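Local coordinates for protein putative cytochrome P450 120 (Synechocystis sp., PDB 2VE4) that binds heme and probably acts as a cytochrome P450 monooxygenase, inserting oxygen into an organic substrate, at residues G89-A94 against L244-L249; P122-I127 against A156-G161; E296-M301 against M401-T406; L308-R313 against E365-D370. All blocks are in the same frame, centred on the assembly; numbering follows the deposited sequence.

Contact 1 of 4, residues G89-A94 against L244-L249. With HEM (protoporphyrin IX containing Fe), chain C.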
# COMPACT_ATOMS: atom_id res chain seq x y z
N GLY A 89 14.42 -7.01 -7.11
CA GLY A 89 14.96 -7.73 -8.24
C GLY A 89 14.57 -7.01 -9.51
O GLY A 89 13.71 -6.10 -9.48
N PRO A 90 15.20 -7.41 -10.63
CA PRO A 90 15.01 -6.82 -11.96
C PRO A 90 13.75 -7.25 -12.71
O PRO A 90 13.47 -6.72 -13.79
CB PRO A 90 16.27 -7.26 -12.73
CG PRO A 90 16.71 -8.53 -12.06
CD PRO A 90 16.22 -8.48 -10.63
N ASN A 91 12.98 -8.18 -12.13
CA ASN A 91 11.85 -8.80 -12.83
C ASN A 91 10.52 -8.65 -12.08
O ASN A 91 9.64 -9.50 -12.20
CB ASN A 91 12.14 -10.27 -13.08
CG ASN A 91 13.28 -10.47 -14.05
OD1 ASN A 91 13.37 -9.79 -15.06
ND2 ASN A 91 14.17 -11.41 -13.73
N ALA A 92 10.41 -7.56 -11.33
CA ALA A 92 9.22 -7.20 -10.59
C ALA A 92 8.54 -6.01 -11.26
O ALA A 92 9.21 -5.17 -11.86
CB ALA A 92 9.58 -6.86 -9.16
N LEU A 93 7.22 -5.92 -11.15
CA LEU A 93 6.46 -4.85 -11.78
C LEU A 93 7.05 -3.48 -11.40
O LEU A 93 7.26 -2.61 -12.27
CB LEU A 93 4.97 -4.93 -11.41
CG LEU A 93 3.99 -4.00 -12.11
CD1 LEU A 93 3.91 -4.32 -13.59
CD2 LEU A 93 2.61 -4.03 -11.49
N ALA A 94 7.32 -3.32 -10.10
CA ALA A 94 7.86 -2.08 -9.52
C ALA A 94 9.15 -1.60 -10.20
O ALA A 94 9.33 -0.41 -10.44
CB ALA A 94 8.07 -2.25 -8.03
N LEU A 244 8.48 -15.15 -12.48
CA LEU A 244 7.37 -15.66 -11.68
C LEU A 244 7.63 -15.41 -10.19
O LEU A 244 6.76 -14.93 -9.47
CB LEU A 244 7.14 -17.16 -11.91
CG LEU A 244 6.63 -17.57 -13.29
CD1 LEU A 244 6.58 -19.09 -13.47
CD2 LEU A 244 5.28 -16.92 -13.60
N LYS A 245 8.85 -15.72 -9.76
CA LYS A 245 9.25 -15.57 -8.38
C LYS A 245 9.26 -14.14 -7.94
O LYS A 245 8.64 -13.82 -6.94
CB LYS A 245 10.61 -16.22 -8.15
CG LYS A 245 10.57 -17.72 -8.24
CD LYS A 245 11.84 -18.25 -8.73
CE LYS A 245 12.67 -18.70 -7.61
NZ LYS A 245 13.88 -19.33 -8.15
N ASP A 246 9.95 -13.25 -8.68
CA ASP A 246 9.95 -11.82 -8.35
C ASP A 246 8.53 -11.25 -8.31
O ASP A 246 8.16 -10.51 -7.40
CB ASP A 246 10.83 -11.01 -9.32
CG ASP A 246 12.31 -11.19 -9.06
OD1 ASP A 246 12.69 -11.63 -7.94
OD2 ASP A 246 13.12 -10.90 -9.97
N GLN A 247 7.72 -11.63 -9.28
CA GLN A 247 6.37 -11.10 -9.39
C GLN A 247 5.47 -11.45 -8.21
O GLN A 247 4.65 -10.64 -7.77
CB GLN A 247 5.75 -11.59 -10.69
CG GLN A 247 5.01 -10.54 -11.40
CD GLN A 247 5.83 -9.30 -11.69
OE1 GLN A 247 6.70 -9.31 -12.55
NE2 GLN A 247 5.54 -8.22 -10.97
N ILE A 248 5.63 -12.66 -7.69
CA ILE A 248 4.86 -13.09 -6.53
C ILE A 248 5.37 -12.41 -5.25
O ILE A 248 4.57 -11.94 -4.44
CB ILE A 248 4.78 -14.62 -6.45
CG1 ILE A 248 3.93 -15.11 -7.62
CG2 ILE A 248 4.18 -15.06 -5.12
CD1 ILE A 248 3.36 -16.52 -7.49
N LEU A 249 6.68 -12.30 -5.11
CA LEU A 249 7.24 -11.52 -4.02
C LEU A 249 6.78 -10.07 -4.03
O LEU A 249 6.53 -9.48 -2.96
CB LEU A 249 8.77 -11.57 -4.02
CG LEU A 249 9.40 -12.47 -2.97
CD1 LEU A 249 10.88 -12.09 -2.85
CD2 LEU A 249 8.69 -12.41 -1.61
CHA HEM C . 1.46 0.74 -5.93
CHB HEM C . -1.08 2.47 -2.20
CHC HEM C . -2.62 -2.02 -1.08
CHD HEM C . -0.44 -3.65 -5.11
C1A HEM C . 0.88 1.62 -5.04
C2A HEM C . 0.99 3.07 -5.04
C3A HEM C . 0.27 3.54 -4.01
C4A HEM C . -0.29 2.42 -3.32
CMA HEM C . 0.08 5.02 -3.61
CAA HEM C . 1.74 3.92 -6.07
CBA HEM C . 3.25 3.90 -5.84
CGA HEM C . 3.85 5.14 -6.44
O1A HEM C . 3.17 6.18 -6.46
O2A HEM C . 5.00 5.13 -6.92
C1B HEM C . -1.73 1.39 -1.62
C2B HEM C . -2.71 1.52 -0.55
C3B HEM C . -3.13 0.30 -0.22
C4B HEM C . -2.45 -0.65 -1.07
CMB HEM C . -3.20 2.81 0.13
CAB HEM C . -4.22 0.12 0.88
CBB HEM C . -4.50 -1.05 1.43
C1C HEM C . -2.17 -2.85 -2.07
C2C HEM C . -2.39 -4.28 -2.18
C3C HEM C . -1.78 -4.72 -3.30
C4C HEM C . -1.16 -3.58 -3.93
CMC HEM C . -3.21 -5.12 -1.18
CAC HEM C . -1.69 -6.15 -3.90
CBC HEM C . -2.55 -7.11 -3.56
C1D HEM C . 0.34 -2.68 -5.69
C2D HEM C . 1.29 -2.86 -6.80
C3D HEM C . 1.88 -1.48 -7.04
C4D HEM C . 1.24 -0.61 -6.05
CMD HEM C . 1.67 -4.11 -7.61
CAD HEM C . 2.93 -1.15 -8.14
CBD HEM C . 2.16 -0.83 -9.42
CGD HEM C . 3.09 -0.54 -10.58
O1D HEM C . 2.60 -0.59 -11.74
O2D HEM C . 4.31 -0.27 -10.36
NA HEM C . 0.10 1.26 -3.97
NB HEM C . -1.60 0.04 -1.93
NC HEM C . -1.43 -2.47 -3.16
ND HEM C . 0.36 -1.36 -5.28
FE HEM C . -0.74 -0.74 -3.72
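The carboxylate of D246 is held between two parts of the fold: OD1 forms a salt bridge with R200, while OD2 faces the loop residues G89-N91. There OD2 lies 3.5 Å from N91 N and 3.3 Å from N91 CB, with P90 CD next to it. CG of D246 stands anti to its own carbonyl carbon (chi1 -75°), which swings the acid across the start of the loop. G89, with a positive phi of 97°, takes the chain out of helix 82-88 and passes this carboxylate with its CA 4.1 Å from D246 OD2.

One residue on, Q247 bends at chi2 (56°) and lays its amide along the backbone from N91 to L93, its CD being 3.7 Å from L93 N. A92 fits in between, its CB 4.3 Å from D246 CB. L93 then leads to the cofactor, its CD2 packing 3.4 Å from O1D of a heme propionate. R389 bonds to L93 O as well as to the heme, and H101 and R105, which also touch L93, bond the heme too. The loop leading into the C helix (98-108) is thus packed between the long helix 241-269 and a heme propionate, as in the P450 fold.

Contact 2 of 4, residues P122-I127 against A156-G161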
# COMPACT_ATOMS: atom_id res chain seq x y z
N PRO A 122 -15.04 -16.39 -0.36
CA PRO A 122 -15.08 -17.52 0.57
C PRO A 122 -13.79 -17.68 1.39
O PRO A 122 -13.82 -17.48 2.61
CB PRO A 122 -15.30 -18.73 -0.35
CG PRO A 122 -16.01 -18.18 -1.52
CD PRO A 122 -15.46 -16.80 -1.72
N LYS A 123 -12.67 -18.03 0.74
CA LYS A 123 -11.38 -18.26 1.43
C LYS A 123 -10.99 -17.08 2.31
O LYS A 123 -10.63 -17.25 3.49
CB LYS A 123 -10.26 -18.55 0.43
CG LYS A 123 -10.43 -19.85 -0.34
CD LYS A 123 -9.47 -19.93 -1.52
CE LYS A 123 -9.97 -20.89 -2.61
NZ LYS A 123 -10.12 -22.31 -2.17
N MET A 124 -11.06 -15.90 1.74
CA MET A 124 -10.86 -14.65 2.44
C MET A 124 -11.78 -14.54 3.67
O MET A 124 -11.34 -14.09 4.74
CB MET A 124 -11.14 -13.51 1.46
CG MET A 124 -10.76 -12.14 1.94
SD MET A 124 -10.87 -10.94 0.60
CE MET A 124 -11.61 -9.66 1.52
N ASP A 125 -13.05 -14.93 3.51
CA ASP A 125 -14.02 -14.83 4.60
C ASP A 125 -13.69 -15.81 5.73
O ASP A 125 -13.75 -15.45 6.90
CB ASP A 125 -15.44 -15.05 4.10
CG ASP A 125 -16.48 -14.55 5.07
OD1 ASP A 125 -16.25 -13.51 5.73
OD2 ASP A 125 -17.55 -15.19 5.17
N GLY A 126 -13.32 -17.03 5.35
CA GLY A 126 -12.88 -18.05 6.30
C GLY A 126 -11.68 -17.64 7.13
O GLY A 126 -11.60 -17.98 8.30
N ILE A 127 -10.74 -16.92 6.51
CA ILE A 127 -9.52 -16.46 7.19
C ILE A 127 -9.79 -15.29 8.15
O ILE A 127 -9.16 -15.19 9.24
CB ILE A 127 -8.39 -16.13 6.17
CG1 ILE A 127 -7.86 -17.42 5.55
CG2 ILE A 127 -7.24 -15.35 6.81
CD1 ILE A 127 -7.39 -17.27 4.12
N ALA A 156 -1.16 -14.81 0.85
CA ALA A 156 -0.49 -16.05 0.44
C ALA A 156 -1.47 -17.20 0.09
O ALA A 156 -1.16 -18.06 -0.77
CB ALA A 156 0.53 -16.47 1.50
N THR A 157 -2.66 -17.20 0.72
CA THR A 157 -3.74 -18.14 0.40
C THR A 157 -4.37 -17.85 -0.96
O THR A 157 -4.57 -18.77 -1.78
CB THR A 157 -4.86 -18.12 1.46
OG1 THR A 157 -4.31 -18.49 2.75
CG2 THR A 157 -6.02 -19.05 1.07
N LEU A 158 -4.73 -16.59 -1.19
CA LEU A 158 -5.36 -16.21 -2.45
C LEU A 158 -4.41 -16.25 -3.65
O LEU A 158 -4.85 -16.54 -4.76
CB LEU A 158 -6.00 -14.84 -2.35
CG LEU A 158 -7.21 -14.69 -1.44
CD1 LEU A 158 -7.68 -13.26 -1.51
CD2 LEU A 158 -8.32 -15.67 -1.83
N PHE A 159 -3.13 -15.98 -3.43
CA PHE A 159 -2.14 -16.01 -4.50
C PHE A 159 -1.57 -17.38 -4.85
O PHE A 159 -1.26 -17.61 -6.02
CB PHE A 159 -0.99 -15.01 -4.27
CG PHE A 159 -1.46 -13.60 -4.04
CD1 PHE A 159 -2.55 -13.10 -4.73
CD2 PHE A 159 -0.82 -12.79 -3.11
CE1 PHE A 159 -3.01 -11.82 -4.50
CE2 PHE A 159 -1.28 -11.50 -2.87
CZ PHE A 159 -2.38 -11.02 -3.58
N MET A 160 -1.44 -18.28 -3.87
CA MET A 160 -0.73 -19.56 -4.07
C MET A 160 -1.41 -20.83 -3.51
O MET A 160 -0.86 -21.91 -3.66
CB MET A 160 0.69 -19.47 -3.48
CG MET A 160 1.63 -18.54 -4.21
SD MET A 160 3.25 -18.45 -3.44
CE MET A 160 2.94 -17.50 -1.96
N GLY A 161 -2.56 -20.71 -2.85
CA GLY A 161 -3.24 -21.89 -2.27
C GLY A 161 -2.99 -22.11 -0.78
O GLY A 161 -1.93 -21.75 -0.26
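No ring face or amide plane is used where K123, M124 and I127 meet T157 and L158; the contact is made by aliphatic groups together with the T157 hydroxyl and the M124 thioether. The one aromatic ring in the two segments, that of F159, lies on the other side of its helix and touches the heme.

I127 and T157 reach toward one another and meet tip to tip. The end methyl CD1 of I127 is 3.6 Å from T157 OG1 and 3.8 Å from T157 CG2, so it rests on the whole fork of the threonine. With OG1 anti to the carbonyl carbon (chi1 -60°), the hydroxyl hydrogen-bonds D153 O of its own helix and, separately, S165 OG of helix 162-165. The buried oxygen thus has its polar needs met away from the isoleucine, which offers it nothing but a methyl.

L158 fills the neighbouring place with both of its branches. CD2 comes up to K123 CB at 4.1 Å, and CD1 faces M124 SD at 4.5 Å, a looser approach. K123 gives its CB to the packing and then carries its amine off to the surface.

The helix segments run antiparallel, their axes 158° apart in direction and 10.1 Å apart at closest approach. Helix 121-137 and helix 143-160, the D and E helices of the P450 fold, are thereby paired; helix 394-411 lies against both, through E400 and L403 on M124 and F396 on L158, while V154 and D153 of helix 143-160 extend the seam along M124 and I127.

Contact 3 of 4, residues E296-M301 against M401-T406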
# COMPACT_ATOMS: atom_id res chain seq x y z
N GLU A 296 -22.37 -9.11 -3.70
CA GLU A 296 -23.46 -8.20 -4.06
C GLU A 296 -24.00 -7.43 -2.85
O GLU A 296 -24.20 -6.21 -2.92
CB GLU A 296 -24.58 -8.98 -4.77
CG GLU A 296 -24.11 -9.75 -6.03
CD GLU A 296 -23.49 -8.84 -7.13
OE1 GLU A 296 -23.92 -7.66 -7.26
OE2 GLU A 296 -22.59 -9.32 -7.87
N THR A 297 -24.22 -8.12 -1.74
CA THR A 297 -24.56 -7.46 -0.47
C THR A 297 -23.50 -6.42 -0.04
O THR A 297 -23.84 -5.41 0.59
CB THR A 297 -24.83 -8.50 0.66
OG1 THR A 297 -26.01 -9.25 0.34
CG2 THR A 297 -25.04 -7.84 2.01
N LEU A 298 -22.24 -6.67 -0.39
CA LEU A 298 -21.13 -5.75 -0.08
C LEU A 298 -21.20 -4.49 -0.93
O LEU A 298 -20.84 -3.40 -0.48
CB LEU A 298 -19.78 -6.45 -0.25
CG LEU A 298 -19.37 -7.38 0.90
CD1 LEU A 298 -18.19 -8.26 0.50
CD2 LEU A 298 -19.07 -6.60 2.16
N LYS A 299 -21.67 -4.64 -2.15
CA LYS A 299 -21.93 -3.50 -3.03
C LYS A 299 -23.17 -2.67 -2.63
O LYS A 299 -23.51 -1.70 -3.29
CB LYS A 299 -22.01 -3.98 -4.47
CG LYS A 299 -20.74 -4.64 -5.00
CD LYS A 299 -21.01 -5.28 -6.37
CE LYS A 299 -19.76 -5.36 -7.24
NZ LYS A 299 -18.98 -6.58 -6.95
N LYS A 300 -23.84 -3.07 -1.54
CA LYS A 300 -25.00 -2.34 -0.99
C LYS A 300 -24.63 -1.61 0.28
O LYS A 300 -25.45 -1.49 1.20
CB LYS A 300 -26.17 -3.28 -0.67
CG LYS A 300 -26.98 -3.71 -1.88
CD LYS A 300 -27.73 -5.00 -1.63
CE LYS A 300 -27.82 -5.81 -2.92
NZ LYS A 300 -28.80 -6.96 -2.85
N MET A 301 -23.40 -1.11 0.32
CA MET A 301 -22.83 -0.50 1.54
C MET A 301 -22.16 0.85 1.30
O MET A 301 -20.98 1.02 1.63
CB MET A 301 -21.83 -1.46 2.19
CG MET A 301 -22.48 -2.73 2.72
SD MET A 301 -21.32 -3.89 3.38
CE MET A 301 -22.40 -5.19 3.99
N MET A 401 -10.56 -4.65 2.99
CA MET A 401 -10.90 -3.66 3.99
C MET A 401 -12.39 -3.75 4.36
O MET A 401 -12.78 -3.48 5.50
CB MET A 401 -10.63 -2.26 3.49
CG MET A 401 -9.18 -1.97 3.21
SD MET A 401 -8.96 -0.23 3.02
CE MET A 401 -9.49 0.39 4.59
N LYS A 402 -13.21 -4.08 3.37
CA LYS A 402 -14.64 -3.94 3.46
C LYS A 402 -15.23 -5.19 4.09
O LYS A 402 -16.08 -5.09 4.95
CB LYS A 402 -15.23 -3.71 2.07
CG LYS A 402 -16.60 -3.10 2.07
CD LYS A 402 -17.12 -2.97 0.65
CE LYS A 402 -18.39 -2.15 0.65
NZ LYS A 402 -18.88 -1.89 -0.73
N LEU A 403 -14.76 -6.34 3.63
CA LEU A 403 -15.17 -7.63 4.17
C LEU A 403 -14.77 -7.79 5.63
O LEU A 403 -15.54 -8.32 6.44
CB LEU A 403 -14.62 -8.78 3.32
CG LEU A 403 -14.93 -10.17 3.92
CD1 LEU A 403 -16.20 -10.80 3.31
CD2 LEU A 403 -13.73 -11.11 3.82
N PHE A 404 -13.56 -7.33 5.96
CA PHE A 404 -13.10 -7.27 7.35
C PHE A 404 -13.96 -6.33 8.20
O PHE A 404 -14.45 -6.74 9.27
CB PHE A 404 -11.63 -6.83 7.41
CG PHE A 404 -11.12 -6.56 8.80
CD1 PHE A 404 -10.75 -7.60 9.64
CD2 PHE A 404 -11.00 -5.26 9.26
CE1 PHE A 404 -10.28 -7.33 10.93
CE2 PHE A 404 -10.53 -4.99 10.54
CZ PHE A 404 -10.17 -6.02 11.37
N ALA A 405 -14.11 -5.09 7.74
CA ALA A 405 -14.90 -4.07 8.45
C ALA A 405 -16.30 -4.58 8.75
O ALA A 405 -16.88 -4.26 9.78
CB ALA A 405 -14.99 -2.80 7.62
N THR A 406 -16.83 -5.37 7.82
CA THR A 406 -18.17 -5.90 7.94
C THR A 406 -18.22 -6.99 9.01
O THR A 406 -19.01 -6.89 9.94
CB THR A 406 -18.67 -6.41 6.58
OG1 THR A 406 -18.61 -5.33 5.64
CG2 THR A 406 -20.09 -6.90 6.68
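The ammonium group of K402 reaches the backbone carbonyl of L298, NZ giving a hydrogen bond to L298 O that is very short in the model at 2.5 Å. The lysine gets there at full stretch: CG is anti to the backbone N (chi1 -160°) and every later torsion is extended, so the chain runs straight out from helix 394-411. M301 lies alongside the end of that chain, with its CB 3.8 Å from K402 CE.

T406, one turn further along, is packed by L298 and M301. L298 CD2 comes within 3.7 Å of T406 OG1, and M301 SD approaches the same oxygen at 3.8 Å. The methyl CE of M301 carries on to T406 CG2 at 3.9 Å. The other branch of L298 makes an apolar meeting with the next leucine, CD1 lying 4.3 Å from L403 CD1.

Outside this layer, the hydroxyl of T406 is fixed by its own helix. OG1 donates to K402 O over 2.6 Å, 30° off the carbonyl plane, and T406 N binds that oxygen from the opposite face, so two donors grip one carbonyl. The lysine amine has a second partner in D305, an acid of helix 302-314, whose L304 packs on both K402 and T406. M301 occupies the N-cap position of that helix, and L121 of helix 121-137 closes over L298 and L403. K402 therefore bridges the short helical turn 295-298 and the first turn of the K helix to the L helix, a junction in the helical core of the P450 fold.

Contact 4 of 4, residues L308-R313 against E365-D370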
# COMPACT_ATOMS: atom_id res chain seq x y z
N LEU A 308 -14.36 4.12 4.64
CA LEU A 308 -13.09 3.62 4.12
C LEU A 308 -12.38 4.67 3.27
O LEU A 308 -11.15 4.78 3.34
CB LEU A 308 -13.29 2.32 3.34
CG LEU A 308 -13.94 1.14 4.09
CD1 LEU A 308 -14.14 -0.05 3.13
CD2 LEU A 308 -13.12 0.72 5.32
N GLN A 309 -13.14 5.46 2.52
CA GLN A 309 -12.60 6.67 1.87
C GLN A 309 -11.90 7.58 2.88
O GLN A 309 -10.80 8.07 2.61
CB GLN A 309 -13.72 7.46 1.16
CG GLN A 309 -14.19 6.93 -0.19
CD GLN A 309 -13.08 6.78 -1.21
OE1 GLN A 309 -12.22 5.90 -1.07
NE2 GLN A 309 -13.11 7.59 -2.26
N GLU A 310 -12.56 7.82 4.01
CA GLU A 310 -12.12 8.75 5.04
C GLU A 310 -10.93 8.22 5.86
O GLU A 310 -9.93 8.93 6.08
CB GLU A 310 -13.31 9.14 5.95
CG GLU A 310 -13.04 10.18 7.06
CD GLU A 310 -12.34 11.47 6.61
OE1 GLU A 310 -11.94 11.57 5.45
OE2 GLU A 310 -12.23 12.41 7.43
N VAL A 311 -11.05 6.98 6.32
CA VAL A 311 -9.91 6.26 6.89
C VAL A 311 -8.61 6.47 6.06
O VAL A 311 -7.59 6.86 6.61
CB VAL A 311 -10.23 4.75 7.07
CG1 VAL A 311 -8.98 3.95 7.34
CG2 VAL A 311 -11.26 4.56 8.20
N LEU A 312 -8.69 6.24 4.75
CA LEU A 312 -7.55 6.33 3.82
C LEU A 312 -7.05 7.76 3.53
O LEU A 312 -5.91 7.94 3.06
CB LEU A 312 -7.89 5.62 2.51
CG LEU A 312 -7.95 4.09 2.41
CD1 LEU A 312 -8.71 3.68 1.17
CD2 LEU A 312 -6.58 3.46 2.38
N ARG A 313 -7.89 8.76 3.76
CA ARG A 313 -7.46 10.12 3.55
C ARG A 313 -6.86 10.69 4.83
O ARG A 313 -5.95 11.51 4.76
CB ARG A 313 -8.59 11.03 3.06
CG ARG A 313 -9.45 11.53 4.17
CD ARG A 313 -9.69 13.00 4.11
NE ARG A 313 -8.73 13.79 4.87
CZ ARG A 313 -8.84 14.10 6.17
NH1 ARG A 313 -7.90 14.85 6.73
NH2 ARG A 313 -9.86 13.66 6.90
N GLU A 365 -18.75 12.03 6.34
CA GLU A 365 -19.63 12.92 5.57
C GLU A 365 -18.94 13.70 4.44
O GLU A 365 -19.60 14.18 3.52
CB GLU A 365 -20.40 13.90 6.48
CG GLU A 365 -21.52 13.26 7.32
CD GLU A 365 -22.44 12.35 6.52
OE1 GLU A 365 -23.23 12.85 5.68
OE2 GLU A 365 -22.37 11.13 6.72
N ARG A 366 -17.62 13.84 4.51
CA ARG A 366 -16.88 14.56 3.46
C ARG A 366 -17.10 13.94 2.09
O ARG A 366 -16.90 14.60 1.07
CB ARG A 366 -15.39 14.60 3.78
CG ARG A 366 -15.06 14.84 5.24
CD ARG A 366 -13.59 14.68 5.48
NE ARG A 366 -12.91 15.95 5.32
CZ ARG A 366 -12.42 16.66 6.32
NH1 ARG A 366 -12.52 16.22 7.58
NH2 ARG A 366 -11.82 17.82 6.08
N PHE A 367 -17.51 12.68 2.08
CA PHE A 367 -17.67 11.86 0.87
C PHE A 367 -19.14 11.50 0.50
O PHE A 367 -19.36 10.78 -0.48
CB PHE A 367 -16.78 10.59 0.96
CG PHE A 367 -15.29 10.88 0.94
CD1 PHE A 367 -14.59 10.97 -0.26
CD2 PHE A 367 -14.58 11.07 2.13
CE1 PHE A 367 -13.21 11.25 -0.28
CE2 PHE A 367 -13.20 11.35 2.12
CZ PHE A 367 -12.52 11.44 0.91
N THR A 368 -20.11 11.98 1.29
CA THR A 368 -21.55 11.93 0.94
C THR A 368 -21.76 12.73 -0.35
O THR A 368 -21.13 13.77 -0.50
CB THR A 368 -22.47 12.59 2.03
OG1 THR A 368 -21.73 12.88 3.22
CG2 THR A 368 -23.66 11.69 2.39
N PRO A 369 -22.63 12.24 -1.28
CA PRO A 369 -22.96 12.85 -2.58
C PRO A 369 -22.72 14.36 -2.78
O PRO A 369 -22.47 14.78 -3.92
CB PRO A 369 -24.43 12.47 -2.75
CG PRO A 369 -24.48 11.10 -2.19
CD PRO A 369 -23.36 10.97 -1.14
N ASP A 370 -22.81 15.16 -1.71
CA ASP A 370 -22.48 16.59 -1.79
C ASP A 370 -21.48 17.08 -0.74
O ASP A 370 -21.55 18.23 -0.30
CB ASP A 370 -23.75 17.44 -1.72
CG ASP A 370 -24.09 18.10 -3.05
OD1 ASP A 370 -23.92 19.34 -3.16
OD2 ASP A 370 -24.49 17.37 -3.98
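Ionic contacts centre on the carboxylate of E310, which R313 and R366 approach together. R313 NH2 forms a salt bridge with E310 OE2 at 2.7 Å, although the hydrogen bond in it is bent and weak; R366 NH1 makes only a long ion pair with OE2, at 3.8 Å. The aliphatic CD of R366 comes closer, 3.3 Å from E310 OE2. Above the R366 guanidinium, toward its rim, sits R313 NH2, with the two planes 35° apart. The shared acid probably offsets the charge of both arginines. R313 reaches it from an unusual rotamer, its CG between the backbone N and the carbonyl carbon (chi1 83°).

Hydrogen bonds from outside hold the group in place: D363 N gives one to E310 OE2, and R313 NH1 gives one to H350 O.

Apolar packing is the work of F367. Q309 CB stands over the middle of the ring, 3.7 Å from its centroid and 9° off the normal, a CH-pi contact. At the rim, R313 CG lies near the ring plane, 4.3 Å from F367 CE2. The ring of H381 also meets that of F367.

E310 and R313 belong to the ExxR motif of the K helix, and R366 to the PERF motif that precedes the meander; together they form the E-R-R triad, a hallmark of the cytochrome P450 fold.

How the contacts relate
From the N terminus, residues 89-94 open the long loop that contact 1 closes at 244-249. Contact 2 is nested within it, folding helix 143-160 back on helix 121-137. After contact 1 has closed, residues 296-301 begin a second loop, completed by contact 3 at 401-406, and contact 4 lies inside that one, joining 308-313 to 365-370. No loops cross. Within the first loop M160 packs on I248, within the second L308 lies on M401 and K402, and the two loops meet where M124 and D125 touch L403. Contacts 1 and 4 stand on opposite sides of the chain's centre, about 34 Å apart between centres.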